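Local structure of putative aldo/keto reductase (Salmonella enterica subsp. enterica serovar Typhimurium, 4R9O) at residues E239-W252 / E277-I291. The protein probably works as an NADP-dependent oxidoreductase of the aldo/keto reductase family, built on a TIM barrel. Sequence-based numbering, arbitrary orientation.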
loop_
_atom_site.group_PDB
_atom_site.type_symbol
_atom_site.label_atom_id
_atom_site.label_comp_id
_atom_site.label_asym_id
_atom_site.label_seq_id
_atom_site.Cartn_x
_atom_site.Cartn_y
_atom_site.Cartn_z
ATOM N N GLU C 239 -7.777 -17.341 32.317
ATOM C CA GLU C 239 -8.121 -16.210 33.177
ATOM C C GLU C 239 -9.628 -16.091 33.383
ATOM O O GLU C 239 -10.081 -15.668 34.439
ATOM C CB GLU C 239 -7.590 -14.903 32.585
ATOM C CG GLU C 239 -6.079 -14.784 32.562
ATOM C CD GLU C 239 -5.611 -13.501 31.900
ATOM O OE1 GLU C 239 -4.384 -13.284 31.832
ATOM O OE2 GLU C 239 -6.470 -12.713 31.445
ATOM N N LEU C 240 -10.399 -16.457 32.363
ATOM C CA LEU C 240 -11.852 -16.322 32.410
ATOM C C LEU C 240 -12.539 -17.618 32.828
ATOM O O LEU C 240 -13.762 -17.661 32.956
ATOM C CB LEU C 240 -12.385 -15.869 31.044
ATOM C CG LEU C 240 -11.995 -14.466 30.568
ATOM C CD1 LEU C 240 -12.298 -14.296 29.099
ATOM C CD2 LEU C 240 -12.708 -13.393 31.375
ATOM N N ASN C 241 -11.744 -18.665 33.041
ATOM C CA ASN C 241 -12.261 -20.016 33.264
ATOM C C ASN C 241 -13.174 -20.444 32.132
ATOM O O ASN C 241 -14.184 -21.107 32.357
ATOM C CB ASN C 241 -13.004 -20.106 34.595
ATOM C CG ASN C 241 -12.153 -19.668 35.752
ATOM O OD1 ASN C 241 -11.025 -20.136 35.921
ATOM N ND2 ASN C 241 -12.674 -18.744 36.551
ATOM N N ALA C 242 -12.814 -20.045 30.915
ATOM C CA ALA C 242 -13.555 -20.432 29.725
ATOM C C ALA C 242 -13.161 -21.837 29.274
ATOM O O ALA C 242 -11.984 -22.197 29.263
ATOM C CB ALA C 242 -13.323 -19.423 28.599
ATOM N N SER C 243 -14.165 -22.624 28.902
ATOM C CA SER C 243 -13.967 -23.998 28.461
ATOM C C SER C 243 -13.061 -24.136 27.235
ATOM O O SER C 243 -12.399 -25.164 27.052
ATOM C CB SER C 243 -15.323 -24.633 28.160
ATOM O OG SER C 243 -15.180 -25.745 27.295
ATOM N N SER C 244 -13.027 -23.103 26.399
ATOM C CA SER C 244 -12.333 -23.191 25.121
ATOM C C SER C 244 -12.023 -21.804 24.581
ATOM O O SER C 244 -12.548 -20.809 25.081
ATOM C CB SER C 244 -13.179 -23.964 24.116
ATOM O OG SER C 244 -14.370 -23.253 23.821
ATOM N N ILE C 245 -11.179 -21.727 23.560
ATOM C CA ILE C 245 -10.830 -20.422 23.011
ATOM C C ILE C 245 -11.918 -19.881 22.087
ATOM O O ILE C 245 -12.008 -18.674 21.894
ATOM C CB ILE C 245 -9.484 -20.455 22.258
ATOM C CG1 ILE C 245 -9.564 -21.361 21.033
ATOM C CG2 ILE C 245 -8.366 -20.905 23.187
ATOM C CD1 ILE C 245 -8.314 -21.341 20.186
ATOM N N GLU C 246 -12.745 -20.762 21.522
ATOM C CA GLU C 246 -13.862 -20.315 20.685
ATOM C C GLU C 246 -14.758 -19.382 21.473
ATOM O O GLU C 246 -15.250 -18.388 20.950
ATOM C CB GLU C 246 -14.700 -21.494 20.168
ATOM C CG GLU C 246 -13.972 -22.462 19.263
ATOM C CD GLU C 246 -13.428 -23.662 20.019
ATOM O OE1 GLU C 246 -12.759 -23.462 21.057
ATOM O OE2 GLU C 246 -13.674 -24.805 19.576
ATOM N N GLN C 247 -14.979 -19.724 22.740
ATOM C CA GLN C 247 -15.770 -18.882 23.629
ATOM C C GLN C 247 -15.186 -17.495 23.769
ATOM O O GLN C 247 -15.914 -16.509 23.806
ATOM C CB GLN C 247 -15.877 -19.517 25.006
ATOM C CG GLN C 247 -16.880 -20.597 25.047
ATOM C CD GLN C 247 -16.766 -21.438 26.284
ATOM O OE1 GLN C 247 -17.012 -22.641 26.247
ATOM N NE2 GLN C 247 -16.386 -20.811 27.396
ATOM N N VAL C 248 -13.866 -17.434 23.882
ATOM C CA VAL C 248 -13.178 -16.160 24.049
ATOM C C VAL C 248 -13.342 -15.312 22.785
ATOM O O VAL C 248 -13.700 -14.146 22.865
ATOM C CB VAL C 248 -11.684 -16.367 24.376
ATOM C CG1 VAL C 248 -10.971 -15.019 24.537
ATOM C CG2 VAL C 248 -11.539 -17.212 25.643
ATOM N N VAL C 249 -13.109 -15.911 21.621
ATOM C CA VAL C 249 -13.265 -15.197 20.352
ATOM C C VAL C 249 -14.701 -14.691 20.158
ATOM O O VAL C 249 -14.907 -13.543 19.785
ATOM C CB VAL C 249 -12.880 -16.082 19.154
ATOM C CG1 VAL C 249 -13.203 -15.378 17.834
ATOM C CG2 VAL C 249 -11.405 -16.464 19.231
ATOM N N TYR C 250 -15.695 -15.541 20.408
ATOM C CA TYR C 250 -17.092 -15.103 20.285
ATOM C C TYR C 250 -17.400 -13.946 21.250
ATOM O O TYR C 250 -18.102 -12.994 20.895
ATOM C CB TYR C 250 -18.055 -16.276 20.529
ATOM C CG TYR C 250 -18.122 -17.270 19.377
ATOM C CD1 TYR C 250 -18.264 -16.836 18.063
ATOM C CD2 TYR C 250 -18.034 -18.637 19.608
ATOM C CE1 TYR C 250 -18.322 -17.750 17.005
ATOM C CE2 TYR C 250 -18.084 -19.553 18.567
ATOM C CZ TYR C 250 -18.229 -19.107 17.269
ATOM O OH TYR C 250 -18.280 -20.030 16.247
ATOM N N ALA C 251 -16.874 -14.038 22.470
ATOM C CA ALA C 251 -17.083 -13.010 23.484
ATOM C C ALA C 251 -16.469 -11.696 23.016
ATOM O O ALA C 251 -17.027 -10.621 23.229
ATOM C CB ALA C 251 -16.486 -13.448 24.827
ATOM N N TRP C 252 -15.328 -11.804 22.341
ATOM C CA TRP C 252 -14.604 -10.657 21.803
ATOM C C TRP C 252 -15.430 -9.912 20.756
ATOM O O TRP C 252 -15.447 -8.677 20.714
ATOM C CB TRP C 252 -13.280 -11.131 21.195
ATOM C CG TRP C 252 -12.361 -10.042 20.716
ATOM C CD1 TRP C 252 -11.363 -9.444 21.430
ATOM C CD2 TRP C 252 -12.338 -9.441 19.412
ATOM N NE1 TRP C 252 -10.730 -8.497 20.660
ATOM C CE2 TRP C 252 -11.309 -8.475 19.416
ATOM C CE3 TRP C 252 -13.103 -9.609 18.250
ATOM C CZ2 TRP C 252 -11.011 -7.692 18.299
ATOM C CZ3 TRP C 252 -12.806 -8.826 17.133
ATOM C CH2 TRP C 252 -11.771 -7.878 17.172
ATOM N N GLU C 277 -22.035 -20.352 25.222
ATOM C CA GLU C 277 -21.531 -20.025 26.550
ATOM C C GLU C 277 -20.789 -18.681 26.582
ATOM O O GLU C 277 -20.511 -18.148 27.658
ATOM C CB GLU C 277 -20.616 -21.145 27.054
ATOM C CG GLU C 277 -21.343 -22.472 27.271
ATOM C CD GLU C 277 -20.440 -23.567 27.812
ATOM O OE1 GLU C 277 -20.947 -24.683 28.063
ATOM O OE2 GLU C 277 -19.228 -23.318 27.982
ATOM N N ALA C 278 -20.477 -18.129 25.410
ATOM C CA ALA C 278 -19.799 -16.836 25.344
ATOM C C ALA C 278 -20.670 -15.700 25.881
ATOM O O ALA C 278 -20.146 -14.701 26.368
ATOM C CB ALA C 278 -19.358 -16.536 23.920
ATOM N N GLU C 279 -21.990 -15.857 25.800
ATOM C CA GLU C 279 -22.931 -14.859 26.318
ATOM C C GLU C 279 -22.708 -14.521 27.798
ATOM O O GLU C 279 -23.079 -13.433 28.246
ATOM C CB GLU C 279 -24.384 -15.328 26.129
ATOM C CG GLU C 279 -24.938 -15.160 24.710
ATOM C CD GLU C 279 -26.421 -14.771 24.678
ATOM O OE1 GLU C 279 -26.787 -13.726 25.265
ATOM O OE2 GLU C 279 -27.221 -15.507 24.059
ATOM N N THR C 280 -22.114 -15.444 28.554
ATOM C CA THR C 280 -21.940 -15.252 29.996
ATOM C C THR C 280 -20.508 -14.867 30.405
ATOM O O THR C 280 -20.216 -14.703 31.591
ATOM C CB THR C 280 -22.347 -16.523 30.773
ATOM O OG1 THR C 280 -21.471 -17.605 30.426
ATOM C CG2 THR C 280 -23.781 -16.906 30.447
ATOM N N LEU C 281 -19.627 -14.724 29.419
ATOM C CA LEU C 281 -18.225 -14.400 29.660
ATOM C C LEU C 281 -17.995 -12.905 29.918
ATOM O O LEU C 281 -18.495 -12.055 29.179
ATOM C CB LEU C 281 -17.377 -14.846 28.468
ATOM C CG LEU C 281 -16.487 -16.073 28.638
ATOM C CD1 LEU C 281 -17.299 -17.270 29.089
ATOM C CD2 LEU C 281 -15.757 -16.376 27.333
ATOM N N SER C 282 -17.218 -12.603 30.956
ATOM C CA SER C 282 -16.917 -11.226 31.346
ATOM C C SER C 282 -15.600 -10.742 30.745
ATOM O O SER C 282 -14.600 -10.630 31.447
ATOM C CB SER C 282 -16.847 -11.104 32.874
ATOM O OG SER C 282 -17.941 -11.750 33.495
ATOM N N LEU C 283 -15.589 -10.463 29.450
ATOM C CA LEU C 283 -14.370 -9.978 28.812
ATOM C C LEU C 283 -14.140 -8.514 29.184
ATOM O O LEU C 283 -14.968 -7.661 28.874
ATOM C CB LEU C 283 -14.452 -10.141 27.288
ATOM C CG LEU C 283 -13.136 -10.127 26.506
ATOM C CD1 LEU C 283 -12.297 -11.344 26.830
ATOM C CD2 LEU C 283 -13.406 -10.064 25.021
ATOM N N THR C 284 -13.035 -8.231 29.870
ATOM C CA THR C 284 -12.689 -6.853 30.222
ATOM C C THR C 284 -12.121 -6.094 29.022
ATOM O O THR C 284 -11.820 -6.695 27.988
ATOM C CB THR C 284 -11.659 -6.798 31.344
ATOM O OG1 THR C 284 -10.408 -7.291 30.853
ATOM C CG2 THR C 284 -12.111 -7.648 32.539
ATOM N N ARG C 285 -11.950 -4.780 29.166
ATOM C CA ARG C 285 -11.354 -3.987 28.092
ATOM C C ARG C 285 -9.913 -4.424 27.819
ATOM O O ARG C 285 -9.539 -4.631 26.668
ATOM C CB ARG C 285 -11.410 -2.488 28.408
ATOM C CG ARG C 285 -12.654 -1.817 27.851
ATOM C CD ARG C 285 -12.734 -0.353 28.193
ATOM N NE ARG C 285 -13.905 0.274 27.572
ATOM C CZ ARG C 285 -13.909 0.868 26.377
ATOM N NH1 ARG C 285 -12.797 0.927 25.646
ATOM N NH2 ARG C 285 -15.031 1.415 25.914
ATOM N N GLN C 286 -9.114 -4.591 28.870
ATOM C CA GLN C 286 -7.711 -4.940 28.680
ATOM C C GLN C 286 -7.574 -6.306 28.024
ATOM O O GLN C 286 -6.674 -6.519 27.216
ATOM C CB GLN C 286 -6.955 -4.892 30.007
ATOM C CG GLN C 286 -6.805 -3.477 30.547
ATOM C CD GLN C 286 -5.887 -3.378 31.762
ATOM O OE1 GLN C 286 -6.214 -2.704 32.727
ATOM N NE2 GLN C 286 -4.727 -4.023 31.701
ATOM N N GLN C 287 -8.487 -7.218 28.349
ATOM C CA GLN C 287 -8.497 -8.526 27.713
ATOM C C GLN C 287 -8.865 -8.389 26.245
ATOM O O GLN C 287 -8.245 -9.017 25.399
ATOM C CB GLN C 287 -9.462 -9.482 28.426
ATOM C CG GLN C 287 -8.926 -10.000 29.751
ATOM C CD GLN C 287 -9.979 -10.739 30.568
ATOM O OE1 GLN C 287 -11.182 -10.511 30.412
ATOM N NE2 GLN C 287 -9.526 -11.639 31.437
ATOM N N TRP C 288 -9.854 -7.549 25.947
ATOM C CA TRP C 288 -10.255 -7.315 24.567
ATOM C C TRP C 288 -9.084 -6.732 23.787
ATOM O O TRP C 288 -8.818 -7.128 22.658
ATOM C CB TRP C 288 -11.468 -6.375 24.493
ATOM C CG TRP C 288 -12.068 -6.267 23.108
ATOM C CD1 TRP C 288 -13.104 -7.000 22.607
ATOM C CD2 TRP C 288 -11.667 -5.377 22.053
ATOM N NE1 TRP C 288 -13.369 -6.634 21.309
ATOM C CE2 TRP C 288 -12.502 -5.633 20.946
ATOM C CE3 TRP C 288 -10.684 -4.387 21.938
ATOM C CZ2 TRP C 288 -12.383 -4.943 19.735
ATOM C CZ3 TRP C 288 -10.573 -3.692 20.743
ATOM C CH2 TRP C 288 -11.416 -3.975 19.653
ATOM N N PHE C 289 -8.373 -5.794 24.395
ATOM C CA PHE C 289 -7.295 -5.114 23.686
ATOM C C PHE C 289 -6.058 -5.998 23.561
ATOM O O PHE C 289 -5.349 -5.949 22.547
ATOM C CB PHE C 289 -6.974 -3.784 24.369
ATOM C CG PHE C 289 -7.891 -2.667 23.936
ATOM C CD1 PHE C 289 -7.684 -2.019 22.730
ATOM C CD2 PHE C 289 -8.973 -2.290 24.716
ATOM C CE1 PHE C 289 -8.529 -1.005 22.312
ATOM C CE2 PHE C 289 -9.819 -1.265 24.305
ATOM C CZ PHE C 289 -9.595 -0.628 23.106
ATOM N N ARG C 290 -5.826 -6.825 24.572
ATOM C CA ARG C 290 -4.762 -7.822 24.523
ATOM C C ARG C 290 -4.984 -8.798 23.375
ATOM O O ARG C 290 -4.047 -9.159 22.664
ATOM C CB ARG C 290 -4.673 -8.600 25.834
ATOM C CG ARG C 290 -3.445 -8.309 26.653
ATOM C CD ARG C 290 -3.202 -9.442 27.646
ATOM N NE ARG C 290 -4.296 -9.560 28.605
ATOM C CZ ARG C 290 -4.487 -10.608 29.404
ATOM N NH1 ARG C 290 -5.510 -10.617 30.247
ATOM N NH2 ARG C 290 -3.656 -11.642 29.362
ATOM N N ILE C 291 -6.228 -9.239 23.218
ATOM C CA ILE C 291 -6.622 -10.053 22.073
ATOM C C ILE C 291 -6.361 -9.356 20.742
ATOM O O ILE C 291 -5.733 -9.921 19.850
ATOM C CB ILE C 291 -8.100 -10.422 22.131
ATOM C CG1 ILE C 291 -8.335 -11.346 23.307
ATOM C CG2 ILE C 291 -8.506 -11.168 20.862
ATOM C CD1 ILE C 291 -7.478 -12.535 23.183
#
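W252 and W288 lie in an offset stack, their five-membered rings 1° from parallel with centroids 3.6 Å apart. Traced outward, W252 CB meets L283 CD2; CG, swung anti to the backbone N (chi1 -174°), lies over W288. W252 CD1 is held between W288 CD1 on one face and I291 CG2, 3.4 Å away, on the other. W252 NE1 donates to W288 O at 3.1 Å, the acceptor lying in the ring plane; W252 CZ2 lies 3.4 Å from W288 CZ2, and CH2, at the tip, approaches the same atom. W288 NE1 answers by donating to W252 O (3.0 Å), so two reciprocal bonds fix the rotation of both indoles. A separate polar cluster is centred on E239, in a salt bridge with R290, which grips it end-on: R290 NH1 meets the syn lone pair of E239 OE2 (2.6 Å) and NH2 meets OE1, while Q287 NE2 takes the anti lone pair of OE2. Q287 also forms a capping box with T284, which ties this network to a helix start. Between these groups and A278, whose CB meets Q247 O at 3.4 Å, L281 and L283 pack on L240 and A251. The segments 245-252 and 285-291 cross at -104° on the outside of the TIM barrel; I291 also touches helix 227-240, and Y250 reaches strand 261-264.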